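Local coordinates for protein carbonic anhydrase (Sordaria macrospora, PDB 4O1J) that probably catalyses the reversible hydration of carbon dioxide to hydrogencarbonate, as a tetrameric, zinc-dependent enzyme of the beta class, at residues D150-E155 / V159-Q164; S59-T64 / V194-G199; N79-V84 / L136-V141; V173-P178 / E182-R187; P37-K42 / M69-V74. All blocks are in the same frame, centred on the assembly; numbering follows the deposited sequence.

Contact 5 comes first along the chain, at the N-terminal arm, and its segments alternate with those of contact 2; contacts 3, 1 and 4 follow one another inside the loop that contact 2 closes. Contact 2 joins the loop after strand 51-56 to strand 190-197 of the mixed sheet. Contacts 1 and 4 share helix 155-176, their centres about 30 Å apart, and contact 3 meets both: Leu138 and Val141 pack on Ile162, and Val84 on Leu174. Contacts 1, 2 and 3 lie near the zinc, whereas 4 and 5 are remote from it. Contacts 2, 3 and 5 reach the second subunit, and 3 and 4 the third, so four of the five contacts lie beside subunit interfaces of the tetramer.

Contact 1 (D150-E155 / V159-Q164); sequences DAITDE and VIRIAQ
Val159 hydrogen-bonds to the backbone of Glu155 in the first turn of helix 155-176: its N-H reaches Glu155 O at 3.0 Å with an angle of 158°, the i to i+4 bond of the turn that starts right after the N-cap residue Asp154. The valine CG2 branch lies beside the same carbonyl oxygen, and its side chain packs on Ala118 and Leu122 of helix 116-122, about 8 Å from the zinc. Two residues on, Arg161 meets the loop through its aliphatic root. Ile152 CD1 sits 3.8 Å from Arg161 CB and almost as near to CG, the two side chains crossing at about a right angle. CG stands anti to the backbone N (chi1 -173°), and a bend at the next bond then carries the guanidinium off from Ile152. There NE forms a salt bridge to Glu148 on helix 146-151, while Arg161 NH1 donates to Gln164 OE1 at 2.9 Å. Gln164 OE1 lies in the guanidinium plane, so its amide meets the group at an edge. With an alanine at Arg161, Glu148 would probably lose its charged mate and the Gln164 amide would be freer to turn. The chemistry is thus divided along one side chain: methylenes lie against the isoleucine methyl, and the charge is paired with Glu148, which ties helix 146-151 to the long helix, while Gln164 steadies the guanidinium from within that helix.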
# COMPACT_ATOMS: atom_id res chain seq x y z
N ASP A 150 -0.93 17.47 -25.27
CA ASP A 150 0.03 18.49 -25.72
C ASP A 150 -0.57 19.47 -26.73
O ASP A 150 -0.13 20.63 -26.81
CB ASP A 150 1.27 17.82 -26.32
CG ASP A 150 2.11 17.10 -25.27
OD1 ASP A 150 2.98 16.29 -25.66
OD2 ASP A 150 1.90 17.33 -24.06
N ALA A 151 -1.59 19.04 -27.47
CA ALA A 151 -2.17 19.88 -28.51
C ALA A 151 -3.06 20.98 -27.91
O ALA A 151 -3.41 21.94 -28.59
CB ALA A 151 -2.97 19.04 -29.49
N ILE A 152 -3.40 20.84 -26.63
CA ILE A 152 -4.25 21.82 -25.98
C ILE A 152 -3.43 23.05 -25.63
O ILE A 152 -2.47 22.97 -24.87
CB ILE A 152 -4.90 21.23 -24.71
CG1 ILE A 152 -5.72 19.98 -25.03
CG2 ILE A 152 -5.75 22.28 -24.00
CD1 ILE A 152 -6.07 19.17 -23.80
N THR A 153 -3.81 24.19 -26.20
CA THR A 153 -3.05 25.42 -26.04
C THR A 153 -3.25 26.04 -24.67
O THR A 153 -2.34 26.64 -24.11
CB THR A 153 -3.40 26.46 -27.13
OG1 THR A 153 -4.78 26.83 -27.02
CG2 THR A 153 -3.13 25.90 -28.51
N ASP A 154 -4.46 25.91 -24.13
CA ASP A 154 -4.77 26.45 -22.81
C ASP A 154 -4.33 25.49 -21.70
O ASP A 154 -4.69 24.31 -21.70
CB ASP A 154 -6.27 26.75 -22.67
CG ASP A 154 -6.60 27.53 -21.40
OD1 ASP A 154 -5.71 28.23 -20.87
OD2 ASP A 154 -7.75 27.44 -20.94
N GLU A 155 -3.55 26.00 -20.76
CA GLU A 155 -3.00 25.21 -19.67
C GLU A 155 -4.10 24.64 -18.76
O GLU A 155 -4.06 23.47 -18.36
CB GLU A 155 -2.03 26.06 -18.85
CG GLU A 155 -0.74 25.38 -18.47
CD GLU A 155 -0.67 25.11 -16.98
OE1 GLU A 155 -1.67 25.42 -16.28
OE2 GLU A 155 0.36 24.59 -16.50
N VAL A 159 -5.10 20.72 -17.94
CA VAL A 159 -5.21 20.16 -16.59
C VAL A 159 -6.59 19.54 -16.39
O VAL A 159 -6.71 18.43 -15.85
CB VAL A 159 -4.95 21.24 -15.52
CG1 VAL A 159 -5.30 20.72 -14.13
CG2 VAL A 159 -3.50 21.69 -15.59
N ILE A 160 -7.62 20.24 -16.87
CA ILE A 160 -8.98 19.72 -16.81
C ILE A 160 -9.08 18.41 -17.59
O ILE A 160 -9.64 17.42 -17.10
CB ILE A 160 -10.01 20.75 -17.38
CG1 ILE A 160 -10.19 21.93 -16.43
CG2 ILE A 160 -11.37 20.09 -17.61
CD1 ILE A 160 -11.06 23.03 -16.99
N ARG A 161 -8.48 18.39 -18.78
CA ARG A 161 -8.56 17.21 -19.62
C ARG A 161 -7.88 16.00 -18.98
O ARG A 161 -8.47 14.91 -18.90
CB ARG A 161 -7.95 17.48 -20.99
CG ARG A 161 -8.16 16.34 -21.95
CD ARG A 161 -9.65 16.03 -22.06
NE ARG A 161 -9.91 14.81 -22.80
CZ ARG A 161 -11.02 14.08 -22.69
NH1 ARG A 161 -11.96 14.44 -21.83
NH2 ARG A 161 -11.16 12.97 -23.41
N ILE A 162 -6.66 16.19 -18.49
CA ILE A 162 -5.96 15.07 -17.86
C ILE A 162 -6.72 14.62 -16.61
O ILE A 162 -6.75 13.42 -16.31
CB ILE A 162 -4.48 15.43 -17.53
CG1 ILE A 162 -3.71 14.19 -17.06
CG2 ILE A 162 -4.38 16.45 -16.44
CD1 ILE A 162 -3.69 13.06 -18.04
N ALA A 163 -7.41 15.54 -15.93
CA ALA A 163 -8.20 15.16 -14.75
C ALA A 163 -9.42 14.31 -15.13
O ALA A 163 -9.78 13.35 -14.42
CB ALA A 163 -8.63 16.39 -13.99
N GLN A 164 -10.02 14.63 -16.28
CA GLN A 164 -11.16 13.85 -16.79
C GLN A 164 -10.75 12.46 -17.27
O GLN A 164 -11.47 11.47 -17.06
CB GLN A 164 -11.84 14.60 -17.93
CG GLN A 164 -12.36 15.97 -17.55
CD GLN A 164 -12.94 16.71 -18.73
OE1 GLN A 164 -12.52 16.51 -19.86
NE2 GLN A 164 -13.93 17.55 -18.47

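Contact 2 (S59-T64 / V194-G199); sequences SRCPET and VFFDIG
Arg60 and Ile198 bring their CA atoms to 7.7 Å, and Cys61 and Phe196 theirs to 8.1 Å, with no backbone hydrogen bond between the loop and the 194-199 segment; the gap is filled by side chains. Ile198 sets its CD1 methyl over the centre of one guanidinium face of Arg60, 3.7 Å from Arg60 CZ, and the two side chains cross at about a right angle. The bend at chi3 (-74°) brings NE and the guanidinium round under the methyl, which also lies near CB and CD. The Phe196 ring lies obliquely beside the loop: CE2 comes within 3.5 Å of Arg60 O, and Cys61 SG is 3.8 Å from Phe196 CD2, an oblique sulfur-aromatic contact. The charged end of Arg60 is held by a salt bridge from NE to Asp58, by Ala114 O, and by Leu43 O of the second subunit. The zinc ligands seen are Cys56, His112 and Cys115; Asp58 paired with Arg60 instead is consistent with the open (type I) arrangement of beta-class enzymes. A methionine at Arg60 would probably leave Asp58 without its ionic partner and that carbonyl of the neighbouring subunit without its donor. Strand 106-112 flanks the contact, with His112 touching both Cys61 and Ile198, while Ile203 of strand 202-206 packs on Phe196.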
# COMPACT_ATOMS: atom_id res chain seq x y z
N SER A 59 -9.38 21.06 -0.92
CA SER A 59 -10.20 21.73 0.08
C SER A 59 -11.48 22.29 -0.54
O SER A 59 -12.47 22.55 0.16
CB SER A 59 -9.41 22.86 0.77
OG SER A 59 -8.92 23.82 -0.15
N ARG A 60 -11.46 22.46 -1.85
CA ARG A 60 -12.59 23.06 -2.54
C ARG A 60 -13.63 22.02 -2.96
O ARG A 60 -14.62 22.35 -3.61
CB ARG A 60 -12.07 23.84 -3.75
CG ARG A 60 -10.97 24.82 -3.39
CD ARG A 60 -10.29 25.36 -4.63
NE ARG A 60 -9.41 24.37 -5.24
CZ ARG A 60 -8.78 24.54 -6.40
NH1 ARG A 60 -8.94 25.66 -7.09
NH2 ARG A 60 -8.00 23.58 -6.87
N CYS A 61 -13.42 20.77 -2.58
CA CYS A 61 -14.33 19.70 -2.99
C CYS A 61 -14.98 18.89 -1.87
O CYS A 61 -14.93 17.66 -1.91
CB CYS A 61 -13.58 18.73 -3.90
SG CYS A 61 -12.89 19.47 -5.40
N PRO A 62 -15.61 19.55 -0.87
CA PRO A 62 -16.30 18.75 0.15
C PRO A 62 -17.64 18.20 -0.34
O PRO A 62 -18.60 18.95 -0.52
CB PRO A 62 -16.51 19.74 1.29
CG PRO A 62 -16.59 21.07 0.62
CD PRO A 62 -15.69 21.00 -0.57
N GLU A 63 -17.70 16.89 -0.54
CA GLU A 63 -18.83 16.23 -1.19
C GLU A 63 -20.20 16.61 -0.61
O GLU A 63 -21.15 16.80 -1.35
CB GLU A 63 -18.65 14.70 -1.14
CG GLU A 63 -18.85 14.06 0.23
CD GLU A 63 -17.96 14.65 1.29
OE1 GLU A 63 -16.77 14.86 1.00
OE2 GLU A 63 -18.46 14.95 2.40
N THR A 64 -20.28 16.71 0.71
CA THR A 64 -21.57 16.87 1.37
C THR A 64 -22.10 18.28 1.21
O THR A 64 -23.31 18.50 1.17
CB THR A 64 -21.47 16.51 2.86
OG1 THR A 64 -20.87 15.22 2.99
CG2 THR A 64 -22.84 16.45 3.49
N VAL A 194 -18.00 11.44 -12.65
CA VAL A 194 -18.44 12.82 -12.75
C VAL A 194 -17.28 13.81 -12.65
O VAL A 194 -16.15 13.48 -12.27
CB VAL A 194 -19.48 13.18 -11.66
CG1 VAL A 194 -20.67 12.23 -11.72
CG2 VAL A 194 -18.84 13.17 -10.29
N PHE A 195 -17.60 15.06 -12.98
CA PHE A 195 -16.62 16.12 -12.98
C PHE A 195 -17.20 17.40 -12.37
O PHE A 195 -18.21 17.94 -12.83
CB PHE A 195 -16.12 16.38 -14.40
CG PHE A 195 -14.83 17.14 -14.44
CD1 PHE A 195 -13.63 16.50 -14.16
CD2 PHE A 195 -14.82 18.49 -14.75
CE1 PHE A 195 -12.45 17.20 -14.18
CE2 PHE A 195 -13.63 19.19 -14.77
CZ PHE A 195 -12.45 18.55 -14.49
N PHE A 196 -16.52 17.87 -11.33
CA PHE A 196 -16.89 19.07 -10.61
C PHE A 196 -16.08 20.23 -11.14
O PHE A 196 -14.86 20.30 -10.95
CB PHE A 196 -16.63 18.88 -9.12
CG PHE A 196 -16.80 20.13 -8.30
CD1 PHE A 196 -18.03 20.76 -8.22
CD2 PHE A 196 -15.72 20.66 -7.60
CE1 PHE A 196 -18.20 21.91 -7.46
CE2 PHE A 196 -15.88 21.80 -6.84
CZ PHE A 196 -17.12 22.43 -6.77
N ASP A 197 -16.76 21.16 -11.81
CA ASP A 197 -16.09 22.31 -12.36
C ASP A 197 -16.20 23.47 -11.38
O ASP A 197 -17.27 24.05 -11.21
CB ASP A 197 -16.69 22.67 -13.72
CG ASP A 197 -15.66 23.18 -14.68
OD1 ASP A 197 -15.32 24.38 -14.59
OD2 ASP A 197 -15.17 22.38 -15.51
N ILE A 198 -15.09 23.80 -10.74
CA ILE A 198 -15.08 24.75 -9.63
C ILE A 198 -15.50 26.16 -10.04
O ILE A 198 -16.18 26.86 -9.28
CB ILE A 198 -13.69 24.81 -8.96
CG1 ILE A 198 -13.29 23.40 -8.50
CG2 ILE A 198 -13.68 25.77 -7.79
CD1 ILE A 198 -11.98 23.35 -7.76
N GLY A 199 -15.12 26.57 -11.24
CA GLY A 199 -15.50 27.88 -11.75
C GLY A 199 -16.99 28.17 -11.73
O GLY A 199 -17.40 29.29 -11.43

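Contact 3 (N79-V84 / L136-V141); sequences NIANIV and LPLKTV
Ile83 does most of the touching, reaching helix 136-144 with two branches. Its CG2 lies 3.8 Å from Pro137 CG on the proline ring, the two side chains at about a right angle, while CD1 extends toward the neighbouring residue and comes 4.1 Å from Leu138 CB. The division follows from chi1 of -71°: CG1 lies beside the backbone N and CG2 anti to it, which sends the branches to different residues of the helix. Ala81 adds a methyl, its CB 4.0 Å from Leu138 CD1. Behind this apolar layer, Asn79 clamps the loop onto itself. Asn79 OD1 accepts the Ile83 N-H at 2.8 Å, in the carbonyl plane and on a lone pair, and Asn79 ND2 returns a longer bond of 3.3 Å to Ile83 O, tilted from both planes. The side-chain amide thus grips both polar backbone atoms of Ile83 and fixes how that residue faces the helix. On the helix side, Leu136 O takes the N-H and the hydroxyl of Thr140 from opposite faces of its carbonyl plane. Farther out, Trp134 donates to Ile80 O, Ala81 touches the zinc ligand Cys115, and Pro137 packs on Thr87 of the third subunit. Across the contact itself only carbon meets carbon: the loop beside the metal site is held to the helix by burial of methyl and methylene groups, while the backbone N and O of Ile83 are taken up by Asn79 inside the loop.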
# COMPACT_ATOMS: atom_id res chain seq x y z
N ASN A 79 -8.53 11.18 -1.62
CA ASN A 79 -7.07 11.17 -1.67
C ASN A 79 -6.56 12.18 -2.69
O ASN A 79 -7.33 12.93 -3.28
CB ASN A 79 -6.55 9.78 -1.99
CG ASN A 79 -7.06 9.24 -3.31
OD1 ASN A 79 -6.83 9.82 -4.38
ND2 ASN A 79 -7.74 8.10 -3.26
N ILE A 80 -5.24 12.20 -2.88
CA ILE A 80 -4.65 13.10 -3.86
C ILE A 80 -5.10 12.76 -5.28
O ILE A 80 -4.86 11.66 -5.77
CB ILE A 80 -3.12 13.08 -3.79
CG1 ILE A 80 -2.67 13.61 -2.42
CG2 ILE A 80 -2.52 13.93 -4.90
CD1 ILE A 80 -3.19 15.00 -2.09
N ALA A 81 -5.79 13.71 -5.91
CA ALA A 81 -6.20 13.63 -7.32
C ALA A 81 -7.20 12.50 -7.57
O ALA A 81 -7.30 12.02 -8.70
CB ALA A 81 -4.98 13.46 -8.22
N ASN A 82 -7.95 12.12 -6.53
CA ASN A 82 -8.98 11.06 -6.57
C ASN A 82 -8.59 9.84 -7.39
O ASN A 82 -9.33 9.41 -8.27
CB ASN A 82 -10.32 11.61 -7.09
CG ASN A 82 -10.19 12.40 -8.38
OD1 ASN A 82 -9.95 13.62 -8.36
ND2 ASN A 82 -10.38 11.73 -9.51
N ILE A 83 -7.43 9.28 -7.08
CA ILE A 83 -6.89 8.17 -7.85
C ILE A 83 -7.33 6.83 -7.28
O ILE A 83 -7.16 6.56 -6.10
CB ILE A 83 -5.36 8.23 -7.89
CG1 ILE A 83 -4.91 9.39 -8.79
CG2 ILE A 83 -4.78 6.91 -8.38
CD1 ILE A 83 -3.41 9.56 -8.89
N VAL A 84 -7.91 5.99 -8.14
CA VAL A 84 -8.30 4.65 -7.75
C VAL A 84 -7.32 3.63 -8.32
O VAL A 84 -7.32 3.33 -9.51
CB VAL A 84 -9.72 4.30 -8.22
CG1 VAL A 84 -10.12 2.92 -7.68
CG2 VAL A 84 -10.70 5.37 -7.78
N LEU A 136 1.85 8.13 -10.17
CA LEU A 136 2.31 7.34 -11.31
C LEU A 136 1.20 6.88 -12.27
O LEU A 136 1.38 6.95 -13.48
CB LEU A 136 3.12 6.13 -10.84
CG LEU A 136 3.99 5.59 -11.98
CD1 LEU A 136 4.92 6.68 -12.49
CD2 LEU A 136 4.77 4.37 -11.55
N PRO A 137 0.04 6.41 -11.74
CA PRO A 137 -1.01 6.03 -12.69
C PRO A 137 -1.64 7.21 -13.44
O PRO A 137 -2.25 7.00 -14.49
CB PRO A 137 -2.06 5.34 -11.80
CG PRO A 137 -1.78 5.82 -10.42
CD PRO A 137 -0.30 6.00 -10.36
N LEU A 138 -1.49 8.43 -12.92
CA LEU A 138 -1.92 9.63 -13.62
C LEU A 138 -0.88 10.03 -14.66
O LEU A 138 -1.20 10.51 -15.75
CB LEU A 138 -2.17 10.78 -12.65
CG LEU A 138 -3.53 11.49 -12.70
CD1 LEU A 138 -3.52 12.73 -11.83
CD2 LEU A 138 -3.92 11.83 -14.12
N LYS A 139 0.39 9.83 -14.31
CA LYS A 139 1.50 10.04 -15.23
C LYS A 139 1.40 9.04 -16.37
O LYS A 139 1.77 9.34 -17.51
CB LYS A 139 2.84 9.90 -14.49
CG LYS A 139 3.98 10.74 -15.05
CD LYS A 139 4.01 12.11 -14.37
CE LYS A 139 5.30 12.89 -14.65
NZ LYS A 139 5.72 12.87 -16.08
N THR A 140 0.88 7.85 -16.08
CA THR A 140 0.67 6.83 -17.11
C THR A 140 -0.41 7.26 -18.08
O THR A 140 -0.29 7.06 -19.28
CB THR A 140 0.31 5.46 -16.49
OG1 THR A 140 1.42 4.97 -15.73
CG2 THR A 140 -0.01 4.46 -17.59
N VAL A 141 -1.47 7.87 -17.56
CA VAL A 141 -2.52 8.42 -18.40
C VAL A 141 -1.97 9.57 -19.25
O VAL A 141 -2.38 9.77 -20.40
CB VAL A 141 -3.72 8.90 -17.56
CG1 VAL A 141 -4.73 9.64 -18.41
CG2 VAL A 141 -4.39 7.71 -16.89

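Contact 4 (V173-P178 / E182-R187)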
# COMPACT_ATOMS: atom_id res chain seq x y z
N VAL A 173 -11.02 0.90 -13.48
CA VAL A 173 -10.53 0.12 -12.34
C VAL A 173 -11.66 -0.30 -11.39
O VAL A 173 -11.72 -1.46 -10.97
CB VAL A 173 -9.47 0.91 -11.54
CG1 VAL A 173 -9.06 0.14 -10.29
CG2 VAL A 173 -8.26 1.21 -12.42
N LEU A 174 -12.55 0.64 -11.06
CA LEU A 174 -13.71 0.35 -10.21
C LEU A 174 -14.61 -0.74 -10.81
O LEU A 174 -15.17 -1.58 -10.10
CB LEU A 174 -14.54 1.63 -9.99
CG LEU A 174 -13.93 2.75 -9.16
CD1 LEU A 174 -14.81 3.99 -9.18
CD2 LEU A 174 -13.72 2.29 -7.73
N MET A 175 -14.74 -0.70 -12.14
CA MET A 175 -15.59 -1.63 -12.86
C MET A 175 -14.93 -3.00 -12.95
O MET A 175 -15.59 -3.99 -13.25
CB MET A 175 -15.90 -1.11 -14.26
CG MET A 175 -16.66 0.22 -14.29
SD MET A 175 -18.41 0.08 -13.92
CE MET A 175 -19.04 -0.58 -15.46
N ASN A 176 -13.63 -3.05 -12.68
CA ASN A 176 -12.96 -4.35 -12.62
C ASN A 176 -12.77 -4.88 -11.19
O ASN A 176 -12.35 -6.02 -10.99
CB ASN A 176 -11.61 -4.27 -13.33
CG ASN A 176 -11.76 -4.13 -14.83
OD1 ASN A 176 -12.76 -4.58 -15.40
ND2 ASN A 176 -10.79 -3.47 -15.46
N ASN A 177 -13.11 -4.05 -10.22
CA ASN A 177 -13.14 -4.47 -8.82
C ASN A 177 -14.17 -5.58 -8.62
O ASN A 177 -15.30 -5.46 -9.07
CB ASN A 177 -13.47 -3.28 -7.92
CG ASN A 177 -13.45 -3.63 -6.46
OD1 ASN A 177 -14.34 -4.32 -5.96
ND2 ASN A 177 -12.46 -3.12 -5.75
N PRO A 178 -13.78 -6.67 -7.94
CA PRO A 178 -14.66 -7.83 -7.77
C PRO A 178 -15.93 -7.56 -6.95
O PRO A 178 -17.00 -8.05 -7.30
CB PRO A 178 -13.77 -8.85 -7.03
CG PRO A 178 -12.38 -8.33 -7.15
CD PRO A 178 -12.49 -6.85 -7.25
N GLU A 182 -19.59 -7.83 -8.60
CA GLU A 182 -20.61 -8.72 -8.07
C GLU A 182 -21.86 -7.93 -7.71
O GLU A 182 -22.96 -8.30 -8.11
CB GLU A 182 -20.09 -9.47 -6.85
CG GLU A 182 -19.03 -10.51 -7.17
CD GLU A 182 -18.44 -11.13 -5.92
OE1 GLU A 182 -17.48 -11.92 -6.04
OE2 GLU A 182 -18.96 -10.84 -4.81
N ALA A 183 -21.67 -6.81 -7.02
CA ALA A 183 -22.80 -6.01 -6.56
C ALA A 183 -23.58 -5.45 -7.75
O ALA A 183 -24.80 -5.26 -7.66
CB ALA A 183 -22.32 -4.90 -5.66
N ILE A 184 -22.90 -5.21 -8.86
CA ILE A 184 -23.57 -4.80 -10.08
C ILE A 184 -24.40 -5.96 -10.59
O ILE A 184 -25.57 -5.80 -10.97
CB ILE A 184 -22.58 -4.36 -11.18
CG1 ILE A 184 -21.80 -3.13 -10.72
CG2 ILE A 184 -23.33 -4.04 -12.46
CD1 ILE A 184 -20.72 -2.70 -11.68
N ALA A 185 -23.80 -7.15 -10.57
CA ALA A 185 -24.46 -8.32 -11.14
C ALA A 185 -25.71 -8.75 -10.38
O ALA A 185 -26.66 -9.24 -10.99
CB ALA A 185 -23.48 -9.49 -11.19
N GLU A 186 -25.73 -8.56 -9.06
CA GLU A 186 -26.86 -9.05 -8.26
C GLU A 186 -27.75 -7.99 -7.60
O GLU A 186 -28.91 -8.27 -7.31
CB GLU A 186 -26.36 -10.02 -7.19
CG GLU A 186 -25.09 -9.61 -6.52
CD GLU A 186 -24.18 -10.80 -6.31
OE1 GLU A 186 -24.40 -11.82 -7.00
OE2 GLU A 186 -23.28 -10.72 -5.44
N ARG A 187 -27.21 -6.80 -7.36
CA ARG A 187 -27.97 -5.74 -6.67
C ARG A 187 -28.27 -4.55 -7.57
O ARG A 187 -29.01 -3.65 -7.18
CB ARG A 187 -27.21 -5.21 -5.46
CG ARG A 187 -27.22 -6.05 -4.22
CD ARG A 187 -26.31 -5.38 -3.21
NE ARG A 187 -26.27 -3.94 -3.46
CZ ARG A 187 -25.33 -3.12 -3.02
NH1 ARG A 187 -24.33 -3.59 -2.28
NH2 ARG A 187 -25.39 -1.83 -3.31
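Pro178 and Glu182 stand one helical turn apart, their CA atoms 6.0 Å from each other, and the N-H of Glu182 closes that turn on Pro178 O at 2.9 Å with an angle of 161°. The donor comes in tilted 29° from the carbonyl plane. The glutamate side chain starts alongside the same oxygen: CG, placed beside its own backbone N by chi1 of -70°, lies 3.2 Å from Pro178 O, and the chain then runs extended so that the carboxylate leaves the turn. Glu182 OE1 makes a salt bridge there with Arg126 of the third subunit, an arginine that also packs on Pro178. Helix 155-176 breaks here and helix 178-187 begins at once: Asn177 is its N-cap, with OD1 accepting the backbone N-H of Ile180, and Pro178 fills the first position of the new helix, where a residue without an N-H costs no bond. Across the corner between the helices, Met175 folds its thioether back toward Ile184, bringing SD to 4.3 Å from Ile184 CD1; the two side chains together bridge CA atoms 9.0 Å apart. This is a loose apolar touch on the surface, well away from the zinc. On the inner side of the corner, Leu174 packs against Ile95 of helix 89-100 and against Ile107 and Leu109 of strand 106-112, while Ala183 rests on Val99.

Contact 5 (P37-K42 / M69-V74); sequences PHFFPK and MQPGDV
Phe39 supplies the larger share of this small contact, laying the end of its ring against a turn. Its CZ atom comes 3.7 Å from Pro71 CG, and the proline meets the ring at its edge, near the ring plane, with the two side chains at about a right angle. CG of Phe39 stands anti to the backbone N (chi1 169°), which swings the ring off helix 39-43 and toward the loop. Gln70 contributes its aliphatic part: CG lies 4.1 Å from Phe39 CE1, oblique to the ring. The phenylalanine is further held by a cation-pi contact with Lys32 of helix 16-35, and its own CD2 sits over the centre of the Phe40 ring face. Beyond the contact, Pro71 packs on Pro62 of the second subunit and Phe40 on Gly199 of that same subunit, so the N-terminal arm works at the subunit interface. Within the loop, the N-H of Gln70 reaches Asp73 OD2 at 3.2 Å on the syn side of the carboxylate. Gln70 to Asp73 form a type II beta turn in its classic form, with Pro71 at the second position and, at the third, Gly72, whose positive phi (122°) calls for glycine.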
# COMPACT_ATOMS: atom_id res chain seq x y z
N PRO A 37 -34.29 18.69 17.36
CA PRO A 37 -33.80 18.06 18.59
C PRO A 37 -33.55 16.56 18.45
O PRO A 37 -32.93 15.97 19.34
CB PRO A 37 -34.92 18.34 19.59
CG PRO A 37 -36.13 18.58 18.75
CD PRO A 37 -35.62 19.29 17.54
N HIS A 38 -34.02 15.95 17.36
CA HIS A 38 -33.85 14.50 17.16
C HIS A 38 -32.83 14.18 16.07
O HIS A 38 -32.60 13.02 15.76
CB HIS A 38 -35.19 13.83 16.82
CG HIS A 38 -36.15 13.81 17.95
ND1 HIS A 38 -37.31 14.56 17.96
CD2 HIS A 38 -36.13 13.14 19.13
CE1 HIS A 38 -37.96 14.35 19.09
NE2 HIS A 38 -37.27 13.49 19.82
N PHE A 39 -32.23 15.22 15.51
CA PHE A 39 -31.28 15.06 14.42
C PHE A 39 -30.06 14.25 14.87
O PHE A 39 -29.69 13.24 14.25
CB PHE A 39 -30.86 16.44 13.92
CG PHE A 39 -29.69 16.43 12.98
CD1 PHE A 39 -29.83 15.95 11.68
CD2 PHE A 39 -28.46 16.92 13.39
CE1 PHE A 39 -28.75 15.95 10.81
CE2 PHE A 39 -27.38 16.92 12.52
CZ PHE A 39 -27.52 16.43 11.23
N PHE A 40 -29.44 14.69 15.96
CA PHE A 40 -28.25 14.04 16.48
C PHE A 40 -28.50 12.67 17.12
O PHE A 40 -27.72 11.74 16.90
CB PHE A 40 -27.54 14.96 17.47
CG PHE A 40 -26.86 16.13 16.83
CD1 PHE A 40 -25.88 15.92 15.86
CD2 PHE A 40 -27.19 17.43 17.18
CE1 PHE A 40 -25.25 16.99 15.26
CE2 PHE A 40 -26.56 18.51 16.58
CZ PHE A 40 -25.59 18.29 15.62
N PRO A 41 -29.57 12.52 17.93
CA PRO A 41 -29.79 11.18 18.47
C PRO A 41 -30.08 10.15 17.38
O PRO A 41 -29.69 8.99 17.52
CB PRO A 41 -31.02 11.37 19.37
CG PRO A 41 -30.92 12.77 19.81
CD PRO A 41 -30.47 13.50 18.57
N LYS A 42 -30.73 10.58 16.31
CA LYS A 42 -31.03 9.69 15.19
C LYS A 42 -29.77 9.41 14.38
O LYS A 42 -29.59 8.30 13.86
CB LYS A 42 -32.14 10.29 14.33
CG LYS A 42 -32.63 9.41 13.19
CD LYS A 42 -33.73 10.12 12.41
CE LYS A 42 -34.16 9.34 11.17
NZ LYS A 42 -35.18 10.08 10.38
N MET A 69 -26.27 18.10 0.55
CA MET A 69 -26.90 17.03 1.32
C MET A 69 -26.49 17.13 2.78
O MET A 69 -25.78 18.05 3.17
CB MET A 69 -26.55 15.66 0.75
CG MET A 69 -27.10 15.44 -0.66
SD MET A 69 -26.72 13.82 -1.37
CE MET A 69 -28.21 12.91 -0.98
N GLN A 70 -26.92 16.16 3.58
CA GLN A 70 -26.79 16.27 5.03
C GLN A 70 -25.82 15.20 5.55
O GLN A 70 -25.62 14.18 4.89
CB GLN A 70 -28.18 16.13 5.67
CG GLN A 70 -28.41 17.05 6.84
CD GLN A 70 -28.32 18.51 6.43
OE1 GLN A 70 -29.10 18.97 5.60
NE2 GLN A 70 -27.35 19.23 6.98
N PRO A 71 -25.21 15.42 6.72
CA PRO A 71 -24.40 14.35 7.31
C PRO A 71 -25.20 13.08 7.53
O PRO A 71 -26.24 13.11 8.20
CB PRO A 71 -23.93 14.94 8.65
CG PRO A 71 -24.73 16.20 8.84
CD PRO A 71 -25.07 16.68 7.48
N GLY A 72 -24.74 11.98 6.94
CA GLY A 72 -25.36 10.68 7.10
C GLY A 72 -25.81 10.03 5.81
O GLY A 72 -26.37 8.93 5.84
N ASP A 73 -25.58 10.68 4.67
CA ASP A 73 -26.03 10.11 3.41
C ASP A 73 -24.94 10.00 2.35
O ASP A 73 -25.18 9.48 1.26
CB ASP A 73 -27.22 10.91 2.85
CG ASP A 73 -26.96 12.39 2.78
OD1 ASP A 73 -25.79 12.77 2.59
OD2 ASP A 73 -27.92 13.18 2.89
N VAL A 74 -23.73 10.46 2.66
CA VAL A 74 -22.60 10.24 1.76
C VAL A 74 -21.37 9.65 2.48
O VAL A 74 -20.76 10.30 3.32
CB VAL A 74 -22.18 11.53 1.03
CG1 VAL A 74 -20.99 11.25 0.14
CG2 VAL A 74 -23.33 12.09 0.22